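Local coordinates for MAU2 chromatid cohesion factor homolog (Saccharomyces cerevisiae, PDB 4XDN), which forms a complex with Scc2 that is required for cohesin to associate with chromosomes, and so takes part in sister chromatid cohesion, at residues S205-R208 against Q212-W215; K390-T395 against V416-A421; E474-C479 against N520-S525. All blocks are in the same frame, centred on the assembly; numbering follows the deposited sequence.

How the contacts relate
The three contacts follow one another along a largely helical chain and do not touch. Contact 1 bridges the short link between two consecutive helices. Contact 2 packs one helix against another, and contact 3 packs a loop on a helix. The centres of contacts 1 and 2 are 43 Å apart and lie on opposite sides of the chain's centre. Contacts 1 and 3 are the most distant pair, 51 Å between centres. Contacts 2 and 3 come nearest, with about 16 Å between nearest atoms. Of the three, contact 2 alone is touched by the second protein chain, through Trp392. It also holds a sulfate ion, bound by Gly414, Val416 and Arg417.

Contact 1: S205-R208 against Q212-W215; sequences SQCR and QWKW
Cys207 meets two neighbouring residues of the helix that follows it. Its SG reaches the indole of Trp213, and its CB rests on the side chain of Lys214. SG lies beside the backbone N and anti to the carbonyl carbon, with chi1 at -69°. This turns the sulfur to the pyrrole part of the indole. Cys207 SG is 3.6 Å from Trp213 CD1 and 3.7 Å from Trp213 NE1. It stands 4.3 Å from the centroid of the five-membered ring, 52° off the ring normal. The sulfur-aromatic approach is therefore oblique.

Trp213 has its CG anti to the backbone N (chi1 177°). The indole is buried, and its NE1 is hydrogen-bonded to Ser177 OG on helix 170-189. That bond probably helps fix the rotation of the ring beside the sulfur. Ile299 and Ile301 of strand 297-302 also touch the indole.

Lys214 meets the loop with the start of its chain. Lys214 CB lies 3.7 Å from Cys207 CB and 3.6 Å from Arg208 O. Beyond CG the chain is extended and its methylene groups pass alongside the loop. Lys214 CD is still 3.8 Å from Arg208 O. The ammonium group ends in a salt bridge with Glu209 in the same loop. Ser211 adds a polar tie: its OG is hydrogen-bonded to both Arg208 O and Lys214 N.

Sulfur, methylene and polar contacts thus join the loop after helix 193-206 to the first turn of helix 212-228. One helix gives way to the next within a few residues. The short connection between consecutive helices fits the TPR-like alpha-helical superhelix of the Scc4/Mau2 family.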
loop_
_atom_site.group_PDB
_atom_site.type_symbol
_atom_site.label_atom_id
_atom_site.label_comp_id
_atom_site.label_asym_id
_atom_site.label_seq_id
_atom_site.Cartn_x
_atom_site.Cartn_y
_atom_site.Cartn_z
ATOM N N SER A 205 -7.261 -17.788 -16.202
ATOM C CA SER A 205 -8.182 -18.739 -16.817
ATOM C C SER A 205 -7.454 -19.932 -17.434
ATOM O O SER A 205 -8.039 -21.004 -17.595
ATOM C CB SER A 205 -9.026 -18.041 -17.886
ATOM O OG SER A 205 -8.227 -17.633 -18.984
ATOM N N GLN A 206 -6.182 -19.744 -17.774
ATOM C CA GLN A 206 -5.402 -20.783 -18.439
ATOM C C GLN A 206 -4.603 -21.634 -17.456
ATOM O O GLN A 206 -4.060 -22.670 -17.830
ATOM C CB GLN A 206 -4.458 -20.152 -19.463
ATOM C CG GLN A 206 -5.177 -19.499 -20.633
ATOM C CD GLN A 206 -4.269 -18.600 -21.450
ATOM O OE1 GLN A 206 -4.592 -17.439 -21.703
ATOM N NE2 GLN A 206 -3.127 -19.134 -21.871
ATOM N N CYS A 207 -4.531 -21.198 -16.204
ATOM C CA CYS A 207 -3.799 -21.941 -15.183
ATOM C C CYS A 207 -4.584 -23.149 -14.686
ATOM O O CYS A 207 -5.816 -23.132 -14.643
ATOM C CB CYS A 207 -3.460 -21.039 -13.997
ATOM S SG CYS A 207 -2.233 -19.768 -14.345
ATOM N N ARG A 208 -3.854 -24.195 -14.312
ATOM C CA ARG A 208 -4.445 -25.374 -13.691
ATOM C C ARG A 208 -5.125 -24.972 -12.386
ATOM O O ARG A 208 -4.538 -24.279 -11.555
ATOM C CB ARG A 208 -3.377 -26.441 -13.439
ATOM C CG ARG A 208 -3.879 -27.699 -12.744
ATOM C CD ARG A 208 -2.804 -28.783 -12.722
ATOM N NE ARG A 208 -1.550 -28.308 -12.136
ATOM C CZ ARG A 208 -1.228 -28.403 -10.847
ATOM N NH1 ARG A 208 -2.063 -28.964 -9.982
ATOM N NH2 ARG A 208 -0.059 -27.935 -10.419
ATOM N N GLN A 212 -0.658 -24.273 -6.952
ATOM C CA GLN A 212 0.095 -23.245 -6.242
ATOM C C GLN A 212 0.318 -22.032 -7.135
ATOM O O GLN A 212 0.263 -20.888 -6.684
ATOM C CB GLN A 212 1.437 -23.805 -5.767
ATOM C CG GLN A 212 2.337 -22.789 -5.089
ATOM C CD GLN A 212 3.627 -23.404 -4.591
ATOM O OE1 GLN A 212 4.273 -24.178 -5.301
ATOM N NE2 GLN A 212 4.008 -23.071 -3.362
ATOM N N TRP A 213 0.563 -22.300 -8.411
ATOM C CA TRP A 213 0.835 -21.257 -9.387
ATOM C C TRP A 213 -0.372 -20.339 -9.582
ATOM O O TRP A 213 -0.234 -19.116 -9.549
ATOM C CB TRP A 213 1.252 -21.894 -10.715
ATOM C CG TRP A 213 1.492 -20.924 -11.831
ATOM C CD1 TRP A 213 0.920 -20.950 -13.069
ATOM C CD2 TRP A 213 2.371 -19.790 -11.820
ATOM N NE1 TRP A 213 1.385 -19.905 -13.827
ATOM C CE2 TRP A 213 2.277 -19.179 -13.085
ATOM C CE3 TRP A 213 3.226 -19.234 -10.865
ATOM C CZ2 TRP A 213 3.002 -18.037 -13.419
ATOM C CZ3 TRP A 213 3.944 -18.101 -11.199
ATOM C CH2 TRP A 213 3.829 -17.515 -12.465
ATOM N N LYS A 214 -1.554 -20.918 -9.771
ATOM C CA LYS A 214 -2.753 -20.114 -9.981
ATOM C C LYS A 214 -3.093 -19.292 -8.744
ATOM O O LYS A 214 -3.391 -18.104 -8.843
ATOM C CB LYS A 214 -3.949 -20.990 -10.355
ATOM C CG LYS A 214 -5.244 -20.197 -10.476
ATOM C CD LYS A 214 -6.359 -20.976 -11.153
ATOM C CE LYS A 214 -7.577 -20.086 -11.349
ATOM N NZ LYS A 214 -8.711 -20.787 -12.005
ATOM N N TRP A 215 -3.050 -19.933 -7.582
ATOM C CA TRP A 215 -3.354 -19.258 -6.328
ATOM C C TRP A 215 -2.351 -18.148 -6.039
ATOM O O TRP A 215 -2.702 -17.128 -5.451
ATOM C CB TRP A 215 -3.383 -20.261 -5.172
ATOM C CG TRP A 215 -4.721 -20.922 -4.980
ATOM C CD1 TRP A 215 -5.949 -20.344 -5.130
ATOM C CD2 TRP A 215 -4.964 -22.285 -4.608
ATOM N NE1 TRP A 215 -6.939 -21.259 -4.870
ATOM C CE2 TRP A 215 -6.362 -22.459 -4.551
ATOM C CE3 TRP A 215 -4.136 -23.374 -4.318
ATOM C CZ2 TRP A 215 -6.950 -23.676 -4.211
ATOM C CZ3 TRP A 215 -4.721 -24.583 -3.984
ATOM C CH2 TRP A 215 -6.114 -24.724 -3.933
#

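Contact 2: K390-T395 against V416-A421. With SO4 (sulfate ion), chain C.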
loop_
_atom_site.group_PDB
_atom_site.type_symbol
_atom_site.label_atom_id
_atom_site.label_comp_id
_atom_site.label_asym_id
_atom_site.label_seq_id
_atom_site.Cartn_x
_atom_site.Cartn_y
_atom_site.Cartn_z
ATOM N N LYS A 390 -1.273 7.964 14.908
ATOM C CA LYS A 390 -1.271 8.514 16.260
ATOM C C LYS A 390 -1.927 9.889 16.236
ATOM O O LYS A 390 -2.807 10.190 17.046
ATOM C CB LYS A 390 0.154 8.615 16.808
ATOM C CG LYS A 390 0.238 9.026 18.272
ATOM C CD LYS A 390 1.643 9.484 18.639
ATOM C CE LYS A 390 1.804 9.642 20.143
ATOM N NZ LYS A 390 3.117 10.242 20.510
ATOM N N VAL A 391 -1.487 10.715 15.294
ATOM C CA VAL A 391 -2.049 12.044 15.104
ATOM C C VAL A 391 -3.518 11.950 14.702
ATOM O O VAL A 391 -4.348 12.715 15.191
ATOM C CB VAL A 391 -1.252 12.832 14.036
ATOM C CG1 VAL A 391 -1.952 14.144 13.646
ATOM C CG2 VAL A 391 0.150 13.118 14.543
ATOM N N TRP A 392 -3.843 11.006 13.824
ATOM C CA TRP A 392 -5.213 10.884 13.348
ATOM C C TRP A 392 -6.157 10.504 14.482
ATOM O O TRP A 392 -7.243 11.071 14.607
ATOM C CB TRP A 392 -5.324 9.855 12.225
ATOM C CG TRP A 392 -6.620 9.986 11.490
ATOM C CD1 TRP A 392 -7.811 9.407 11.818
ATOM C CD2 TRP A 392 -6.863 10.767 10.314
ATOM N NE1 TRP A 392 -8.781 9.774 10.915
ATOM C CE2 TRP A 392 -8.224 10.608 9.982
ATOM C CE3 TRP A 392 -6.063 11.583 9.508
ATOM C CZ2 TRP A 392 -8.800 11.233 8.878
ATOM C CZ3 TRP A 392 -6.638 12.201 8.411
ATOM C CH2 TRP A 392 -7.994 12.023 8.108
ATOM N N GLU A 393 -5.746 9.549 15.309
ATOM C CA GLU A 393 -6.600 9.099 16.399
ATOM C C GLU A 393 -6.798 10.215 17.425
ATOM O O GLU A 393 -7.872 10.341 18.009
ATOM C CB GLU A 393 -6.021 7.858 17.083
ATOM C CG GLU A 393 -6.994 7.239 18.081
ATOM C CD GLU A 393 -6.469 5.979 18.737
ATOM O OE1 GLU A 393 -5.260 5.691 18.612
ATOM O OE2 GLU A 393 -7.276 5.277 19.383
ATOM N N GLN A 394 -5.761 11.020 17.638
ATOM C CA GLN A 394 -5.851 12.157 18.549
ATOM C C GLN A 394 -6.810 13.207 18.006
ATOM O O GLN A 394 -7.573 13.812 18.762
ATOM C CB GLN A 394 -4.472 12.778 18.781
ATOM C CG GLN A 394 -3.703 12.169 19.943
ATOM C CD GLN A 394 -4.384 12.388 21.282
ATOM O OE1 GLN A 394 -4.543 11.456 22.070
ATOM N NE2 GLN A 394 -4.783 13.627 21.549
ATOM N N THR A 395 -6.767 13.420 16.694
ATOM C CA THR A 395 -7.652 14.377 16.042
ATOM C C THR A 395 -9.107 13.959 16.210
ATOM O O THR A 395 -9.972 14.792 16.490
ATOM C CB THR A 395 -7.322 14.516 14.539
ATOM O OG1 THR A 395 -5.979 14.987 14.385
ATOM C CG2 THR A 395 -8.269 15.496 13.857
ATOM N N VAL A 416 -0.077 14.693 4.626
ATOM C CA VAL A 416 0.357 15.866 5.379
ATOM C C VAL A 416 -0.567 17.053 5.140
ATOM O O VAL A 416 -1.013 17.698 6.086
ATOM C CB VAL A 416 1.804 16.266 5.013
ATOM C CG1 VAL A 416 2.175 17.621 5.621
ATOM C CG2 VAL A 416 2.774 15.197 5.478
ATOM N N ARG A 417 -0.847 17.342 3.875
ATOM C CA ARG A 417 -1.679 18.491 3.536
ATOM C C ARG A 417 -3.164 18.207 3.773
ATOM O O ARG A 417 -3.975 19.132 3.810
ATOM C CB ARG A 417 -1.439 18.930 2.084
ATOM C CG ARG A 417 -1.530 17.837 1.037
ATOM C CD ARG A 417 -0.568 18.104 -0.122
ATOM N NE ARG A 417 -0.211 16.876 -0.833
ATOM C CZ ARG A 417 -0.175 16.739 -2.158
ATOM N NH1 ARG A 417 -0.472 17.752 -2.962
ATOM N NH2 ARG A 417 0.164 15.570 -2.683
ATOM N N LEU A 418 -3.517 16.937 3.948
ATOM C CA LEU A 418 -4.866 16.586 4.368
ATOM C C LEU A 418 -5.058 17.009 5.818
ATOM O O LEU A 418 -6.042 17.667 6.160
ATOM C CB LEU A 418 -5.132 15.085 4.212
ATOM C CG LEU A 418 -6.459 14.586 4.802
ATOM C CD1 LEU A 418 -7.644 15.357 4.229
ATOM C CD2 LEU A 418 -6.640 13.096 4.568
ATOM N N LEU A 419 -4.106 16.629 6.665
ATOM C CA LEU A 419 -4.134 17.015 8.071
ATOM C C LEU A 419 -4.076 18.529 8.219
ATOM O O LEU A 419 -4.651 19.093 9.150
ATOM C CB LEU A 419 -2.974 16.372 8.831
ATOM C CG LEU A 419 -3.136 14.895 9.190
ATOM C CD1 LEU A 419 -1.831 14.343 9.743
ATOM C CD2 LEU A 419 -4.271 14.697 10.191
ATOM N N GLN A 420 -3.381 19.183 7.294
ATOM C CA GLN A 420 -3.290 20.637 7.301
ATOM C C GLN A 420 -4.616 21.262 6.875
ATOM O O GLN A 420 -5.033 22.282 7.420
ATOM C CB GLN A 420 -2.158 21.105 6.384
ATOM C CG GLN A 420 -2.054 22.616 6.231
ATOM C CD GLN A 420 -1.941 23.338 7.561
ATOM O OE1 GLN A 420 -1.384 22.809 8.524
ATOM N NE2 GLN A 420 -2.475 24.553 7.620
ATOM N N ALA A 421 -5.276 20.642 5.900
ATOM C CA ALA A 421 -6.564 21.128 5.419
ATOM C C ALA A 421 -7.620 21.006 6.510
ATOM O O ALA A 421 -8.442 21.904 6.701
ATOM C CB ALA A 421 -6.992 20.360 4.180
HETATM S S SO4 C . 2.034 15.164 1.451
HETATM O O1 SO4 C . 2.305 14.158 2.477
HETATM O O2 SO4 C . 3.138 16.116 1.391
HETATM O O3 SO4 C . 1.880 14.506 0.154
HETATM O O4 SO4 C . 0.808 15.879 1.786
#
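Trp392 has its CG anti to the backbone N (chi1 -165°), which swings the indole from helix 369-398 toward Leu418 and Leu419. Leu419 places its CG beside its own backbone N (chi1 -77°), and its two methyls come forward to meet Trp392 and Val391. This is a parallel pair of helices, joined by a loop, within a TPR-like alpha-helical superhelix, and not a helical hairpin. The two short segments are 18° apart, with their axes 12.0 Å from each other.

The benzene part of the indole does the touching. Trp392 CE3 is 3.7 Å from Leu419 CD2. Further along the ring, Trp392 CH2 is 3.9 Å from Leu418 CD2, and the Leu418 side chain crosses the indole at about a right angle. The CD2 methyls of both leucines approach the ring obliquely. The second methyl of Leu419 is used too: Leu419 CD1 lies 3.9 Å from Val391 CG1. Met422, one turn on, adds to the packing on Trp392. Trp392 NE1 is hydrogen-bonded to the backbone of the other protein chain, probably Scc2. The same indole therefore joins two helices and a partner.

Within helix 369-398, Val391 O accepts from both Thr395 N and Thr395 OG1, which come from opposite faces of the carbonyl plane. The hydroxyl bond is 2.9 Å from Thr395 OG1 to Val391 O.

A sulfate, probably from the crystallisation liquor, sits at the start of helix 415-426. Backbone N-H groups of Gly414, Val416 and Arg417 bind it, and the helix end would probably favour an anion there. The Arg417 chain, bent at chi2, brings its NE to the ion. Sulfate O4 is held 3.0 Å from Arg417 N and 3.0 Å from Arg417 NE, at the edge of the guanidinium.

Contact 3: E474-C479 against N520-S525; sequences ELVEQC and NPLPCS
Leu522 reaches from its loop to Val476 and Cys479, which lie one turn apart on helix 472-490. Its CB points toward the helix. CG sits beside the backbone N and anti to the carbonyl carbon, with chi1 at -63°. CB and CG serve as a stem, and the two methyls make the contact. CD2 meets valine: Leu522 CD2 is 3.6 Å from Val476 CG1 and 3.9 Å from Val476 CB. The valine and leucine side chains run alongside each other, pointing opposite ways. CD1 turns to the next turn of the helix, where Leu522 CD1 lies 4.1 Å from Cys479 CB.

This is apolar packing of a leucine between two prolines, in the loop from helix 499-513 to helix 526-543, within the largely helical superhelix of the Scc4/Mau2 family. Pro521 and Pro523 stand on either side of Leu522 and probably help keep the backbone extended there. Tyr457 of helix 446-466 and His513 also touch the leucine, whose backbone is hydrogen-bonded to Ser512. Three residues further on, Ser525 is the N-cap of helix 526-543, its side chain capping a backbone N of the first turn, and its own N is hydrogen-bonded to Gln528 OE1.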
loop_
_atom_site.group_PDB
_atom_site.type_symbol
_atom_site.label_atom_id
_atom_site.label_comp_id
_atom_site.label_asym_id
_atom_site.label_seq_id
_atom_site.Cartn_x
_atom_site.Cartn_y
_atom_site.Cartn_z
ATOM N N GLU A 474 -23.422 31.191 -6.320
ATOM C CA GLU A 474 -22.055 30.696 -6.447
ATOM C C GLU A 474 -21.809 29.463 -5.580
ATOM O O GLU A 474 -20.849 28.725 -5.801
ATOM C CB GLU A 474 -21.056 31.797 -6.080
ATOM C CG GLU A 474 -19.609 31.322 -6.008
ATOM C CD GLU A 474 -18.611 32.458 -5.899
ATOM O OE1 GLU A 474 -19.018 33.632 -6.036
ATOM O OE2 GLU A 474 -17.414 32.174 -5.676
ATOM N N LEU A 475 -22.698 29.217 -4.622
ATOM C CA LEU A 475 -22.505 28.129 -3.669
ATOM C C LEU A 475 -23.201 26.825 -4.069
ATOM O O LEU A 475 -22.701 25.744 -3.763
ATOM C CB LEU A 475 -22.986 28.566 -2.284
ATOM C CG LEU A 475 -22.069 29.559 -1.562
ATOM C CD1 LEU A 475 -22.785 30.212 -0.391
ATOM C CD2 LEU A 475 -20.799 28.864 -1.086
ATOM N N VAL A 476 -24.341 26.911 -4.749
ATOM C CA VAL A 476 -25.097 25.704 -5.090
ATOM C C VAL A 476 -24.474 24.951 -6.267
ATOM O O VAL A 476 -24.374 23.727 -6.237
ATOM C CB VAL A 476 -26.586 26.020 -5.411
ATOM C CG1 VAL A 476 -27.328 26.408 -4.141
ATOM C CG2 VAL A 476 -26.721 27.114 -6.463
ATOM N N GLU A 477 -24.072 25.678 -7.304
ATOM C CA GLU A 477 -23.334 25.095 -8.420
ATOM C C GLU A 477 -22.107 24.335 -7.927
ATOM O O GLU A 477 -21.827 23.230 -8.393
ATOM C CB GLU A 477 -22.915 26.184 -9.414
ATOM C CG GLU A 477 -22.033 25.700 -10.560
ATOM C CD GLU A 477 -22.710 24.655 -11.427
ATOM O OE1 GLU A 477 -23.952 24.535 -11.362
ATOM O OE2 GLU A 477 -21.996 23.955 -12.176
ATOM N N GLN A 478 -21.377 24.931 -6.989
ATOM C CA GLN A 478 -20.191 24.293 -6.432
ATOM C C GLN A 478 -20.563 23.005 -5.704
ATOM O O GLN A 478 -19.842 22.009 -5.791
ATOM C CB GLN A 478 -19.459 25.247 -5.485
ATOM C CG GLN A 478 -18.767 26.407 -6.188
ATOM C CD GLN A 478 -17.692 25.949 -7.157
ATOM O OE1 GLN A 478 -17.109 24.877 -6.995
ATOM N NE2 GLN A 478 -17.433 26.758 -8.178
ATOM N N CYS A 479 -21.686 23.025 -4.993
ATOM C CA CYS A 479 -22.194 21.822 -4.341
ATOM C C CYS A 479 -22.475 20.738 -5.378
ATOM O O CYS A 479 -22.054 19.592 -5.221
ATOM C CB CYS A 479 -23.465 22.126 -3.543
ATOM S SG CYS A 479 -23.189 22.905 -1.939
ATOM N N ASN A 520 -31.599 26.154 3.504
ATOM C CA ASN A 520 -31.806 26.240 2.061
ATOM C C ASN A 520 -31.440 24.931 1.365
ATOM O O ASN A 520 -30.375 24.825 0.759
ATOM C CB ASN A 520 -30.987 27.390 1.474
ATOM C CG ASN A 520 -31.351 28.731 2.082
ATOM O OD1 ASN A 520 -32.377 29.319 1.743
ATOM N ND2 ASN A 520 -30.509 29.220 2.986
ATOM N N PRO A 521 -32.330 23.928 1.448
ATOM C CA PRO A 521 -32.058 22.622 0.842
ATOM C C PRO A 521 -31.944 22.699 -0.677
ATOM O O PRO A 521 -32.640 23.498 -1.303
ATOM C CB PRO A 521 -33.271 21.782 1.258
ATOM C CG PRO A 521 -34.352 22.772 1.500
ATOM C CD PRO A 521 -33.674 23.986 2.050
ATOM N N LEU A 522 -31.072 21.878 -1.255
ATOM C CA LEU A 522 -30.878 21.861 -2.700
ATOM C C LEU A 522 -32.068 21.209 -3.396
ATOM O O LEU A 522 -32.777 20.407 -2.787
ATOM C CB LEU A 522 -29.595 21.115 -3.062
ATOM C CG LEU A 522 -28.288 21.722 -2.550
ATOM C CD1 LEU A 522 -27.165 20.702 -2.644
ATOM C CD2 LEU A 522 -27.935 22.978 -3.333
ATOM N N PRO A 523 -32.295 21.552 -4.677
ATOM C CA PRO A 523 -33.384 20.925 -5.438
ATOM C C PRO A 523 -33.158 19.433 -5.678
ATOM O O PRO A 523 -32.017 18.994 -5.807
ATOM C CB PRO A 523 -33.375 21.687 -6.770
ATOM C CG PRO A 523 -32.628 22.943 -6.507
ATOM C CD PRO A 523 -31.624 22.607 -5.456
ATOM N N CYS A 524 -34.244 18.670 -5.745
ATOM C CA CYS A 524 -34.165 17.240 -6.017
ATOM C C CYS A 524 -35.530 16.691 -6.410
ATOM O O CYS A 524 -36.562 17.190 -5.961
ATOM C CB CYS A 524 -33.631 16.488 -4.798
ATOM S SG CYS A 524 -34.624 16.700 -3.304
ATOM N N SER A 525 -35.530 15.661 -7.250
ATOM C CA SER A 525 -36.767 15.017 -7.670
ATOM C C SER A 525 -37.316 14.137 -6.553
ATOM O O SER A 525 -36.592 13.767 -5.630
ATOM C CB SER A 525 -36.538 14.183 -8.931
ATOM O OG SER A 525 -35.671 13.094 -8.670
#